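Mgp-operon protein 3 (Mycoplasma pneumoniae, PDB 6RJ1) probably acts in adhesion of the human pathogen Mycoplasma pneumoniae to host cells as an extracellular surface protein, and may engage sugars there. Local coordinates at residues K52-R58 and T455-Y460; A792-N798 and E899-A904; V809-N813 and P913-A917. One frame throughout, in Å; residues are numbered along the deposited sequence.

Interaction 1: K52-R58 and T455-Y460; sequences KLVALVR and TAQLAY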
ATOM      1  N   LYS A  52     -28.548   2.942  11.123  1.00 83.40           N
ATOM      2  CA  LYS A  52     -27.904   2.349   9.949  1.00 82.48           C
ATOM      3  C   LYS A  52     -26.652   1.510  10.242  1.00 84.92           C
ATOM      4  O   LYS A  52     -25.863   1.835  11.133  1.00 84.76           O
ATOM      5  CB  LYS A  52     -27.577   3.456   8.926  1.00 84.43           C
ATOM      6  CG  LYS A  52     -27.202   2.982   7.514  1.00 86.15           C
ATOM      7  CD  LYS A  52     -27.931   3.768   6.432  1.00 87.92           C
ATOM      8  CE  LYS A  52     -27.399   5.169   6.231  1.00 88.12           C
ATOM      9  NZ  LYS A  52     -28.395   6.030   5.538  1.00 90.03           N
ATOM     10  N   LEU A  53     -26.484   0.434   9.456  1.00 79.34           N
ATOM     11  CA  LEU A  53     -25.337  -0.461   9.484  1.00 78.49           C
ATOM     12  C   LEU A  53     -24.976  -0.815   8.044  1.00 80.06           C
ATOM     13  O   LEU A  53     -25.803  -1.345   7.301  1.00 79.98           O
ATOM     14  CB  LEU A  53     -25.602  -1.717  10.332  1.00 78.66           C
ATOM     15  CG  LEU A  53     -24.465  -2.738  10.420  1.00 83.47           C
ATOM     16  CD1 LEU A  53     -23.353  -2.262  11.353  1.00 83.88           C
ATOM     17  CD2 LEU A  53     -24.995  -4.068  10.882  1.00 86.47           C
ATOM     18  N   VAL A  54     -23.748  -0.472   7.653  1.00 74.01           N
ATOM     19  CA  VAL A  54     -23.199  -0.699   6.321  1.00 72.65           C
ATOM     20  C   VAL A  54     -22.171  -1.834   6.403  1.00 74.36           C
ATOM     21  O   VAL A  54     -21.325  -1.816   7.293  1.00 74.12           O
ATOM     22  CB  VAL A  54     -22.588   0.614   5.753  1.00 76.19           C
ATOM     23  CG1 VAL A  54     -22.031   0.409   4.352  1.00 75.47           C
ATOM     24  CG2 VAL A  54     -23.614   1.747   5.764  1.00 76.25           C
ATOM     25  N   ALA A  55     -22.258  -2.823   5.496  1.00 69.12           N
ATOM     26  CA  ALA A  55     -21.329  -3.961   5.460  1.00 68.06           C
ATOM     27  C   ALA A  55     -20.709  -4.142   4.066  1.00 71.18           C
ATOM     28  O   ALA A  55     -21.271  -3.673   3.081  1.00 71.11           O
ATOM     29  CB  ALA A  55     -22.037  -5.238   5.903  1.00 68.45           C
ATOM     30  N   LEU A  56     -19.539  -4.795   3.996  1.00 66.41           N
ATOM     31  CA  LEU A  56     -18.808  -5.087   2.766  1.00 65.36           C
ATOM     32  C   LEU A  56     -18.549  -6.591   2.707  1.00 69.57           C
ATOM     33  O   LEU A  56     -17.946  -7.162   3.622  1.00 70.08           O
ATOM     34  CB  LEU A  56     -17.482  -4.304   2.724  1.00 65.09           C
ATOM     35  CG  LEU A  56     -16.594  -4.463   1.480  1.00 68.98           C
ATOM     36  CD1 LEU A  56     -17.335  -4.065   0.209  1.00 68.80           C
ATOM     37  CD2 LEU A  56     -15.324  -3.658   1.621  1.00 69.49           C
ATOM     38  N   VAL A  57     -19.019  -7.228   1.640  1.00 65.08           N
ATOM     39  CA  VAL A  57     -18.875  -8.675   1.461  1.00 64.39           C
ATOM     40  C   VAL A  57     -18.274  -9.034   0.098  1.00 67.75           C
ATOM     41  O   VAL A  57     -18.585  -8.388  -0.907  1.00 67.29           O
ATOM     42  CB  VAL A  57     -20.209  -9.454   1.718  1.00 67.38           C
ATOM     43  CG1 VAL A  57     -20.615  -9.426   3.191  1.00 66.69           C
ATOM     44  CG2 VAL A  57     -21.339  -8.954   0.821  1.00 66.84           C
ATOM     45  N   ARG A  58     -17.462 -10.096   0.065  1.00 63.55           N
ATOM     46  CA  ARG A  58     -16.837 -10.602  -1.153  1.00 63.41           C
ATOM     47  C   ARG A  58     -16.871 -12.126  -1.187  1.00 68.21           C
ATOM     48  O   ARG A  58     -16.984 -12.749  -0.142  1.00 67.78           O
ATOM     49  CB  ARG A  58     -15.398 -10.054  -1.308  1.00 62.75           C
ATOM     50  CG  ARG A  58     -14.390 -10.607  -0.324  1.00 63.20           C
ATOM     51  CD  ARG A  58     -13.073  -9.871  -0.397  1.00 62.50           C
ATOM     52  NE  ARG A  58     -12.174 -10.302   0.678  1.00 60.00           N
ATOM     53  CZ  ARG A  58     -10.969  -9.798   0.896  1.00 71.80           C
ATOM     54  NH1 ARG A  58     -10.494  -8.833   0.118  1.00 62.12           N
ATOM     55  NH2 ARG A  58     -10.227 -10.254   1.894  1.00 62.36           N
ATOM     56  N   THR A 455     -11.770  -4.933  -2.887  1.00 62.56           N
ATOM     57  CA  THR A 455     -13.014  -4.788  -2.130  1.00 62.40           C
ATOM     58  C   THR A 455     -12.709  -5.189  -0.688  1.00 67.28           C
ATOM     59  O   THR A 455     -13.156  -6.243  -0.217  1.00 66.97           O
ATOM     60  CB  THR A 455     -14.138  -5.581  -2.816  1.00 68.70           C
ATOM     61  OG1 THR A 455     -13.839  -6.978  -2.776  1.00 70.28           O
ATOM     62  CG2 THR A 455     -14.366  -5.151  -4.255  1.00 63.18           C
ATOM     63  N   ALA A 456     -11.904  -4.342   0.002  1.00 64.30           N
ATOM     64  CA  ALA A 456     -11.402  -4.623   1.345  1.00 64.20           C
ATOM     65  C   ALA A 456     -11.860  -3.672   2.468  1.00 68.87           C
ATOM     66  O   ALA A 456     -12.103  -4.141   3.585  1.00 67.42           O
ATOM     67  CB  ALA A 456      -9.876  -4.679   1.313  1.00 64.65           C
ATOM     68  N   GLN A 457     -11.915  -2.353   2.208  1.00 66.55           N
ATOM     69  CA  GLN A 457     -12.256  -1.373   3.251  1.00 66.67           C
ATOM     70  C   GLN A 457     -13.312  -0.381   2.791  1.00 70.86           C
ATOM     71  O   GLN A 457     -13.240   0.087   1.656  1.00 70.72           O
ATOM     72  CB  GLN A 457     -10.992  -0.595   3.679  1.00 68.14           C
ATOM     73  CG  GLN A 457      -9.797  -1.449   4.074  1.00 71.53           C
ATOM     74  CD  GLN A 457      -8.633  -0.592   4.477  1.00 82.52           C
ATOM     75  OE1 GLN A 457      -8.614  -0.029   5.575  1.00 80.74           O
ATOM     76  NE2 GLN A 457      -7.638  -0.479   3.599  1.00 66.38           N
ATOM     77  N   LEU A 458     -14.253  -0.009   3.679  1.00 68.07           N
ATOM     78  CA  LEU A 458     -15.294   0.955   3.319  1.00 67.88           C
ATOM     79  C   LEU A 458     -15.424   2.144   4.288  1.00 72.56           C
ATOM     80  O   LEU A 458     -14.859   2.147   5.383  1.00 72.56           O
ATOM     81  CB  LEU A 458     -16.683   0.299   3.066  1.00 67.93           C
ATOM     82  CG  LEU A 458     -17.425  -0.467   4.184  1.00 72.40           C
ATOM     83  CD1 LEU A 458     -18.073   0.457   5.157  1.00 72.62           C
ATOM     84  CD2 LEU A 458     -18.587  -1.199   3.608  1.00 75.09           C
ATOM     85  N   ALA A 459     -16.197   3.153   3.845  1.00 69.59           N
ATOM     86  CA  ALA A 459     -16.532   4.385   4.550  1.00 69.04           C
ATOM     87  C   ALA A 459     -17.832   4.930   3.981  1.00 74.21           C
ATOM     88  O   ALA A 459     -18.059   4.854   2.768  1.00 73.50           O
ATOM     89  CB  ALA A 459     -15.424   5.412   4.375  1.00 69.52           C
ATOM     90  N   TYR A 460     -18.695   5.463   4.864  1.00 72.19           N
ATOM     91  CA  TYR A 460     -19.971   6.057   4.474  1.00 72.54           C
ATOM     92  C   TYR A 460     -19.926   7.552   4.764  1.00 78.43           C
ATOM     93  O   TYR A 460     -19.576   7.955   5.872  1.00 78.25           O
ATOM     94  CB  TYR A 460     -21.153   5.372   5.193  1.00 73.82           C
ATOM     95  CG  TYR A 460     -22.501   5.985   4.880  1.00 76.76           C
ATOM     96  CD1 TYR A 460     -22.947   7.117   5.555  1.00 79.42           C
ATOM     97  CD2 TYR A 460     -23.333   5.434   3.910  1.00 77.79           C
ATOM     98  CE1 TYR A 460     -24.183   7.694   5.266  1.00 80.86           C
ATOM     99  CE2 TYR A 460     -24.575   6.001   3.613  1.00 78.81           C
ATOM    100  CZ  TYR A 460     -24.997   7.128   4.301  1.00 87.63           C
ATOM    101  OH  TYR A 460     -26.217   7.701   4.033  1.00 90.99           O
TER
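Leu458 rises from its strand between Val54 and Leu56, and this apolar trio is the packed centre of the contact. Leu458 CD2 lies 3.4 Å from Leu56 CB and meets Val54 CG1 at 3.9 Å, so one methyl serves both neighbours. Leu56, with CG anti to its own N (chi1 -179°), sends CD2 to the peptide between Ala456 and Gln457, 3.6 Å from Ala456 C. No clear hydrogen bond crosses; the strand segments run near-antiparallel (155°), axes 7.7 Å apart, evidence for packing through side chains rather than backbone pairing. Toward the ends the contact turns polar and more open, with Lys52, Tyr460 and Arg58 partly exposed, although Thr455 is buried. At one end, the bent chain of Lys52 crosses Tyr460 at about a right angle, its CE 3.7 Å from Tyr460 CZ; Glu483 holds both the lysine ammonium and the tyrosine hydroxyl. At the other, Arg58 CD passes 3.6 Å from Thr455 O, while NH1 bonds to His452 O and Thr455 OG1 to Ser113. Strand 52-59 lies between strands 40-48 and 114-121, and Asp44 and Lys46 of strand 40-48 bind the backbone N and O of Leu458, tying strand 457-461 to that layer.

Interaction 2: A792-N798 and E899-A904; sequences ARGHKPN and EFNEDA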
ATOM      1  N   ALA A 792      -9.602  27.630  21.153  1.00119.73           N
ATOM      2  CA  ALA A 792      -9.832  29.072  21.300  1.00120.09           C
ATOM      3  C   ALA A 792     -11.175  29.530  20.705  1.00125.31           C
ATOM      4  O   ALA A 792     -11.719  28.854  19.823  1.00125.01           O
ATOM      5  CB  ALA A 792      -8.685  29.846  20.668  1.00120.72           C
ATOM      6  N   ARG A 793     -11.711  30.669  21.213  1.00122.18           N
ATOM      7  CA  ARG A 793     -12.963  31.272  20.763  1.00121.85           C
ATOM      8  C   ARG A 793     -12.939  31.559  19.252  1.00125.39           C
ATOM      9  O   ARG A 793     -11.984  32.156  18.740  1.00125.75           O
ATOM     10  CB  ARG A 793     -13.249  32.559  21.548  1.00122.14           C
ATOM     11  CG  ARG A 793     -14.429  32.461  22.510  1.00134.96           C
ATOM     12  CD  ARG A 793     -15.534  33.465  22.165  1.00146.89           C
ATOM     13  NE  ARG A 793     -16.265  33.911  23.346  1.00158.62           N
ATOM     14  CZ  ARG A 793     -17.300  34.752  23.331  1.00176.18           C
ATOM     15  NH1 ARG A 793     -17.893  35.104  24.467  1.00160.41           N
ATOM     16  NH2 ARG A 793     -17.752  35.245  22.182  1.00166.04           N
ATOM     17  N   GLY A 794     -13.973  31.076  18.563  1.00120.09           N
ATOM     18  CA  GLY A 794     -14.157  31.259  17.126  1.00118.50           C
ATOM     19  C   GLY A 794     -13.422  30.292  16.227  1.00118.59           C
ATOM     20  O   GLY A 794     -13.310  30.549  15.026  1.00118.66           O
ATOM     21  N   HIS A 795     -12.924  29.173  16.789  1.00111.65           N
ATOM     22  CA  HIS A 795     -12.203  28.143  16.035  1.00109.40           C
ATOM     23  C   HIS A 795     -12.881  26.787  16.182  1.00108.64           C
ATOM     24  O   HIS A 795     -13.349  26.447  17.269  1.00108.62           O
ATOM     25  CB  HIS A 795     -10.731  28.068  16.465  1.00110.06           C
ATOM     26  CG  HIS A 795      -9.920  29.257  16.048  1.00113.60           C
ATOM     27  ND1 HIS A 795      -9.836  30.392  16.841  1.00115.68           N
ATOM     28  CD2 HIS A 795      -9.180  29.449  14.932  1.00115.28           C
ATOM     29  CE1 HIS A 795      -9.051  31.230  16.184  1.00114.96           C
ATOM     30  NE2 HIS A 795      -8.632  30.705  15.032  1.00115.16           N
ATOM     31  N   LYS A 796     -12.948  26.027  15.080  1.00101.33           N
ATOM     32  CA  LYS A 796     -13.556  24.694  15.021  1.00 99.33           C
ATOM     33  C   LYS A 796     -12.717  23.669  15.811  1.00100.71           C
ATOM     34  O   LYS A 796     -11.498  23.841  15.883  1.00100.27           O
ATOM     35  CB  LYS A 796     -13.682  24.232  13.551  1.00100.91           C
ATOM     36  CG  LYS A 796     -14.667  25.027  12.691  1.00102.61           C
ATOM     37  CD  LYS A 796     -16.131  24.554  12.805  1.00106.54           C
ATOM     38  CE  LYS A 796     -16.594  23.354  11.980  1.00116.88           C
ATOM     39  NZ  LYS A 796     -16.254  23.477  10.539  1.00133.50           N
ATOM     40  N   PRO A 797     -13.323  22.591  16.385  1.00 95.33           N
ATOM     41  CA  PRO A 797     -12.510  21.594  17.118  1.00 93.99           C
ATOM     42  C   PRO A 797     -11.561  20.812  16.209  1.00 93.73           C
ATOM     43  O   PRO A 797     -11.969  20.369  15.133  1.00 93.69           O
ATOM     44  CB  PRO A 797     -13.555  20.672  17.758  1.00 96.01           C
ATOM     45  CG  PRO A 797     -14.773  20.829  16.927  1.00100.74           C
ATOM     46  CD  PRO A 797     -14.759  22.236  16.409  1.00 96.55           C
ATOM     47  N   ASN A 798     -10.297  20.658  16.644  1.00 86.86           N
ATOM     48  CA  ASN A 798      -9.235  19.968  15.907  1.00 85.19           C
ATOM     49  C   ASN A 798      -9.503  18.484  15.708  1.00 86.19           C
ATOM     50  O   ASN A 798     -10.167  17.844  16.522  1.00 84.56           O
ATOM     51  CB  ASN A 798      -7.867  20.131  16.595  1.00 84.64           C
ATOM     52  CG  ASN A 798      -7.362  21.543  16.792  1.00101.16           C
ATOM     53  OD1 ASN A 798      -7.592  22.457  15.986  1.00 93.90           O
ATOM     54  ND2 ASN A 798      -6.632  21.739  17.879  1.00 90.25           N
ATOM     55  N   GLU A 899      -1.031  21.889  20.380  1.00 97.02           N
ATOM     56  CA  GLU A 899      -2.145  21.732  19.444  1.00 96.86           C
ATOM     57  C   GLU A 899      -2.542  23.062  18.788  1.00102.06           C
ATOM     58  O   GLU A 899      -2.222  24.127  19.322  1.00102.05           O
ATOM     59  CB  GLU A 899      -3.348  21.068  20.143  1.00 97.91           C
ATOM     60  CG  GLU A 899      -3.048  19.701  20.752  1.00104.70           C
ATOM     61  CD  GLU A 899      -2.713  18.573  19.791  1.00110.84           C
ATOM     62  OE1 GLU A 899      -3.422  18.432  18.767  1.00 91.12           O
ATOM     63  OE2 GLU A 899      -1.754  17.817  20.074  1.00 92.75           O
ATOM     64  N   PHE A 900      -3.222  22.994  17.620  1.00 99.20           N
ATOM     65  CA  PHE A 900      -3.686  24.155  16.853  1.00 99.61           C
ATOM     66  C   PHE A 900      -4.751  24.931  17.638  1.00107.75           C
ATOM     67  O   PHE A 900      -5.715  24.331  18.122  1.00107.28           O
ATOM     68  CB  PHE A 900      -4.201  23.711  15.471  1.00100.87           C
ATOM     69  CG  PHE A 900      -4.436  24.804  14.450  1.00101.89           C
ATOM     70  CD1 PHE A 900      -3.423  25.701  14.116  1.00104.56           C
ATOM     71  CD2 PHE A 900      -5.642  24.889  13.764  1.00103.46           C
ATOM     72  CE1 PHE A 900      -3.638  26.701  13.164  1.00105.16           C
ATOM     73  CE2 PHE A 900      -5.850  25.881  12.802  1.00106.14           C
ATOM     74  CZ  PHE A 900      -4.846  26.781  12.508  1.00104.18           C
ATOM     75  N   ASN A 901      -4.543  26.254  17.802  1.00107.45           N
ATOM     76  CA  ASN A 901      -5.403  27.170  18.570  1.00108.83           C
ATOM     77  C   ASN A 901      -5.585  26.717  20.034  1.00117.12           C
ATOM     78  O   ASN A 901      -6.657  26.929  20.607  1.00117.50           O
ATOM     79  CB  ASN A 901      -6.774  27.439  17.892  1.00108.51           C
ATOM     80  CG  ASN A 901      -6.834  27.367  16.387  1.00125.38           C
ATOM     81  OD1 ASN A 901      -7.631  26.608  15.825  1.00123.42           O
ATOM     82  ND2 ASN A 901      -6.031  28.156  15.696  1.00111.32           N
ATOM     83  N   GLU A 902      -4.528  26.109  20.637  1.00116.36           N
ATOM     84  CA  GLU A 902      -4.506  25.637  22.035  1.00117.62           C
ATOM     85  C   GLU A 902      -4.817  26.796  23.005  1.00126.35           C
ATOM     86  O   GLU A 902      -5.500  26.597  24.014  1.00125.95           O
ATOM     87  CB  GLU A 902      -3.154  24.983  22.365  1.00118.71           C
ATOM     88  CG  GLU A 902      -3.191  24.041  23.556  1.00127.09           C
ATOM     89  CD  GLU A 902      -2.129  22.958  23.548  1.00141.00           C
ATOM     90  OE1 GLU A 902      -2.503  21.764  23.525  1.00137.39           O
ATOM     91  OE2 GLU A 902      -0.924  23.297  23.569  1.00127.72           O
ATOM     92  N   ASP A 903      -4.343  28.008  22.659  1.00126.59           N
ATOM     93  CA  ASP A 903      -4.591  29.267  23.363  1.00128.13           C
ATOM     94  C   ASP A 903      -4.931  30.380  22.343  1.00134.58           C
ATOM     95  O   ASP A 903      -4.870  30.137  21.129  1.00133.98           O
ATOM     96  CB  ASP A 903      -3.425  29.651  24.303  1.00130.43           C
ATOM     97  CG  ASP A 903      -2.074  29.802  23.631  1.00142.71           C
ATOM     98  OD1 ASP A 903      -1.371  28.778  23.474  1.00143.72           O
ATOM     99  OD2 ASP A 903      -1.711  30.945  23.281  1.00148.52           O
ATOM    100  N   ALA A 904      -5.318  31.577  22.839  1.00132.93           N
ATOM    101  CA  ALA A 904      -5.714  32.735  22.028  1.00133.42           C
ATOM    102  C   ALA A 904      -4.705  33.152  20.929  1.00139.30           C
ATOM    103  O   ALA A 904      -5.119  33.350  19.784  1.00139.33           O
ATOM    104  CB  ALA A 904      -6.034  33.919  22.928  1.00134.00           C
TER
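Asn798 and His795 both turn CG anti to their carbonyl carbons (chi1 -59° and -70°), which carries the amide to Phe900 and the imidazole to Asn901. Asn798 ND2 donates to Phe900 O at 2.8 Å, in the carbonyl plane on a lone pair. The bond is nearly straight (169°), and the acceptor lies within the asparagine's amide plane, so the amide is well oriented; Asn798 OD1 then falls at the Phe900 ring edge, 3.8 Å from CD2. Asn901 reaches between two rings. Its CG sits over one face of His795, 3.5 Å from His795 CD2, with amide and imidazole planes inclined rather than parallel, while its ND2 is 3.5 Å above the centre of the Phe900 ring. The backbone closes the opposite end: Ala792 N donates to Asn901 O at 3.1 Å, and Ala792 CB packs 4.1 Å from Asn901 CB. His795 ND1 bonds weakly to Arg793 O. Each loop contains a type II beta turn, Ala792-His795 and Glu899-Glu902, with Gly794 and Asn901 at the third position, where positive phi is characteristic; this is loop-to-loop docking of two turns, one from the connection between strands 779-786 and 799-805, the other from that between 888-896 and 914-920.

Interaction 3: V809-N813 and P913-A917; sequences VVRLN and PAALA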
ATOM      1  N   VAL A 809       4.367   5.164  14.942  1.00 66.53           N
ATOM      2  CA  VAL A 809       3.041   5.707  14.678  1.00 66.59           C
ATOM      3  C   VAL A 809       3.142   7.002  13.864  1.00 69.34           C
ATOM      4  O   VAL A 809       4.017   7.836  14.119  1.00 68.74           O
ATOM      5  CB  VAL A 809       2.205   5.866  15.986  1.00 71.19           C
ATOM      6  CG1 VAL A 809       2.829   6.871  16.957  1.00 71.24           C
ATOM      7  CG2 VAL A 809       0.745   6.220  15.696  1.00 71.20           C
ATOM      8  N   VAL A 810       2.243   7.159  12.885  1.00 65.35           N
ATOM      9  CA  VAL A 810       2.187   8.372  12.074  1.00 64.54           C
ATOM     10  C   VAL A 810       0.857   9.083  12.322  1.00 67.45           C
ATOM     11  O   VAL A 810      -0.212   8.466  12.294  1.00 66.35           O
ATOM     12  CB  VAL A 810       2.555   8.214  10.568  1.00 67.82           C
ATOM     13  CG1 VAL A 810       2.520   6.767  10.118  1.00 68.02           C
ATOM     14  CG2 VAL A 810       1.716   9.103   9.652  1.00 67.20           C
ATOM     15  N   ARG A 811       0.958  10.377  12.633  1.00 63.40           N
ATOM     16  CA  ARG A 811      -0.172  11.251  12.884  1.00 62.39           C
ATOM     17  C   ARG A 811      -0.317  12.228  11.724  1.00 67.17           C
ATOM     18  O   ARG A 811       0.671  12.827  11.273  1.00 66.98           O
ATOM     19  CB  ARG A 811       0.010  12.012  14.205  1.00 58.23           C
ATOM     20  CG  ARG A 811      -1.238  12.771  14.621  1.00 63.07           C
ATOM     21  CD  ARG A 811      -1.035  13.533  15.896  1.00 73.58           C
ATOM     22  NE  ARG A 811      -2.099  14.508  16.089  1.00 78.87           N
ATOM     23  CZ  ARG A 811      -2.173  15.340  17.119  1.00 92.16           C
ATOM     24  NH1 ARG A 811      -1.239  15.325  18.063  1.00 76.48           N
ATOM     25  NH2 ARG A 811      -3.185  16.186  17.221  1.00 83.03           N
ATOM     26  N   LEU A 812      -1.558  12.394  11.262  1.00 63.81           N
ATOM     27  CA  LEU A 812      -1.908  13.298  10.173  1.00 63.75           C
ATOM     28  C   LEU A 812      -2.783  14.414  10.711  1.00 67.80           C
ATOM     29  O   LEU A 812      -3.841  14.150  11.266  1.00 66.72           O
ATOM     30  CB  LEU A 812      -2.560  12.532   9.010  1.00 63.66           C
ATOM     31  CG  LEU A 812      -1.788  11.297   8.524  1.00 68.19           C
ATOM     32  CD1 LEU A 812      -2.622  10.475   7.573  1.00 68.95           C
ATOM     33  CD2 LEU A 812      -0.433  11.671   7.933  1.00 69.13           C
ATOM     34  N   ASN A 813      -2.296  15.654  10.608  1.00 65.80           N
ATOM     35  CA  ASN A 813      -2.951  16.847  11.147  1.00 65.65           C
ATOM     36  C   ASN A 813      -3.639  17.683  10.087  1.00 70.45           C
ATOM     37  O   ASN A 813      -3.117  17.850   8.982  1.00 68.51           O
ATOM     38  CB  ASN A 813      -1.960  17.681  11.964  1.00 64.23           C
ATOM     39  CG  ASN A 813      -1.175  16.846  12.941  1.00 85.46           C
ATOM     40  OD1 ASN A 813      -1.709  16.341  13.935  1.00 83.95           O
ATOM     41  ND2 ASN A 813       0.106  16.656  12.663  1.00 74.21           N
ATOM     42  N   PRO A 913       2.189  18.485  15.416  1.00 87.68           N
ATOM     43  CA  PRO A 913       1.636  17.744  16.570  1.00 86.10           C
ATOM     44  C   PRO A 913       1.793  16.241  16.337  1.00 86.73           C
ATOM     45  O   PRO A 913       1.465  15.738  15.257  1.00 84.69           O
ATOM     46  CB  PRO A 913       0.164  18.174  16.617  1.00 87.89           C
ATOM     47  CG  PRO A 913       0.066  19.362  15.745  1.00 92.78           C
ATOM     48  CD  PRO A 913       1.133  19.238  14.713  1.00 88.68           C
ATOM     49  N   ALA A 914       2.394  15.552  17.315  1.00 82.06           N
ATOM     50  CA  ALA A 914       2.711  14.131  17.216  1.00 80.93           C
ATOM     51  C   ALA A 914       1.781  13.200  17.998  1.00 83.04           C
ATOM     52  O   ALA A 914       0.915  13.650  18.747  1.00 82.65           O
ATOM     53  CB  ALA A 914       4.160  13.903  17.625  1.00 81.54           C
ATOM     54  N   ALA A 915       1.964  11.893  17.785  1.00 78.36           N
ATOM     55  CA  ALA A 915       1.235  10.812  18.432  1.00 77.35           C
ATOM     56  C   ALA A 915       2.213   9.939  19.229  1.00 80.72           C
ATOM     57  O   ALA A 915       3.424  10.036  19.042  1.00 80.49           O
ATOM     58  CB  ALA A 915       0.511   9.978  17.388  1.00 77.91           C
ATOM     59  N   LEU A 916       1.688   9.103  20.129  1.00 77.22           N
ATOM     60  CA  LEU A 916       2.490   8.215  20.963  1.00 76.72           C
ATOM     61  C   LEU A 916       1.801   6.865  21.051  1.00 79.16           C
ATOM     62  O   LEU A 916       0.669   6.794  21.517  1.00 78.79           O
ATOM     63  CB  LEU A 916       2.682   8.839  22.359  1.00 76.93           C
ATOM     64  CG  LEU A 916       3.764   8.225  23.244  1.00 81.92           C
ATOM     65  CD1 LEU A 916       5.145   8.754  22.887  1.00 82.58           C
ATOM     66  CD2 LEU A 916       3.480   8.500  24.690  1.00 83.75           C
ATOM     67  N   ALA A 917       2.467   5.809  20.558  1.00 75.72           N
ATOM     68  CA  ALA A 917       1.945   4.443  20.555  1.00 75.74           C
ATOM     69  C   ALA A 917       2.619   3.600  21.616  1.00 80.99           C
ATOM     70  O   ALA A 917       3.853   3.561  21.675  1.00 82.94           O
ATOM     71  CB  ALA A 917       2.137   3.808  19.193  1.00 76.39           C
TER
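This is a buried face-to-face contact between two antiparallel sheets, with strand 808-815 of one meeting the start of strand 914-920 of the other. The strand segments run near-antiparallel at 149°, their axes approaching to 6.0 Å, yet every hydrogen bond that crosses starts from a side chain. At one end the spacing is filled by small apolar groups. Val809 CB is 3.8 Å from Ala917 CB, and its CG1 turns along the other strand to reach Ala915. Ala915 CB is shared, since it also packs 3.8 Å from Arg811 CB. At the other end the contact becomes polar. Arg811 places CG opposite its backbone N (chi1 -171°) and stays extended to NE, which carries the guanidinium alongside Pro913 to the carbonyl of Ala914, where NH1 donates to Ala914 O at 2.8 Å; the acceptor lies in the guanidinium plane, although the donor stands well above the carbonyl plane. Pro913 CB sits over one face of the same group, toward its rim, 3.4 Å above the plane, so face and edge are both engaged. NH2 turns to Glu899 as a second partner and to Ser800 OG, which would probably stabilise the buried charge. Asn813 ND2 donates to Pro913 O at 3.1 Å, in the carbonyl plane on a lone pair, and also to Ile832 O; Asn813 OD1 is bonded to Ser800 OG. The amide is thereby fixed at both its nitrogen and its oxygen. Strand 808-815 is flanked by strands 799-805 and 834-838, with which it makes backbone bonds, while strand 888-896, the partner of 914-920, adds Val893 beside Val809 and Ala915.

How the interactions relate
Along the chain interaction 1 closes before the others begin, whereas interactions 2 and 3 alternate: 792-798, 809-813, 899-904, 913-917. Their centres are 19 Å apart and they touch through a salt bridge, Glu899 OE1 of interaction 2 to Arg811 NH2 of interaction 3 at 2.7 Å. Both join the same two antiparallel sheets, interaction 3 through strands and interaction 2 through the loops leading into strands 799-805 and 914-920. Interaction 1 stands apart within a mixed sheet, its nearest atoms about 17 Å from interaction 2 and about 12 Å from interaction 3. The two antiparallel sheets joined by interactions 2 and 3 are consistent with neighbouring blades of a beta-propeller, the clan to which the MgpC adhesin family belongs.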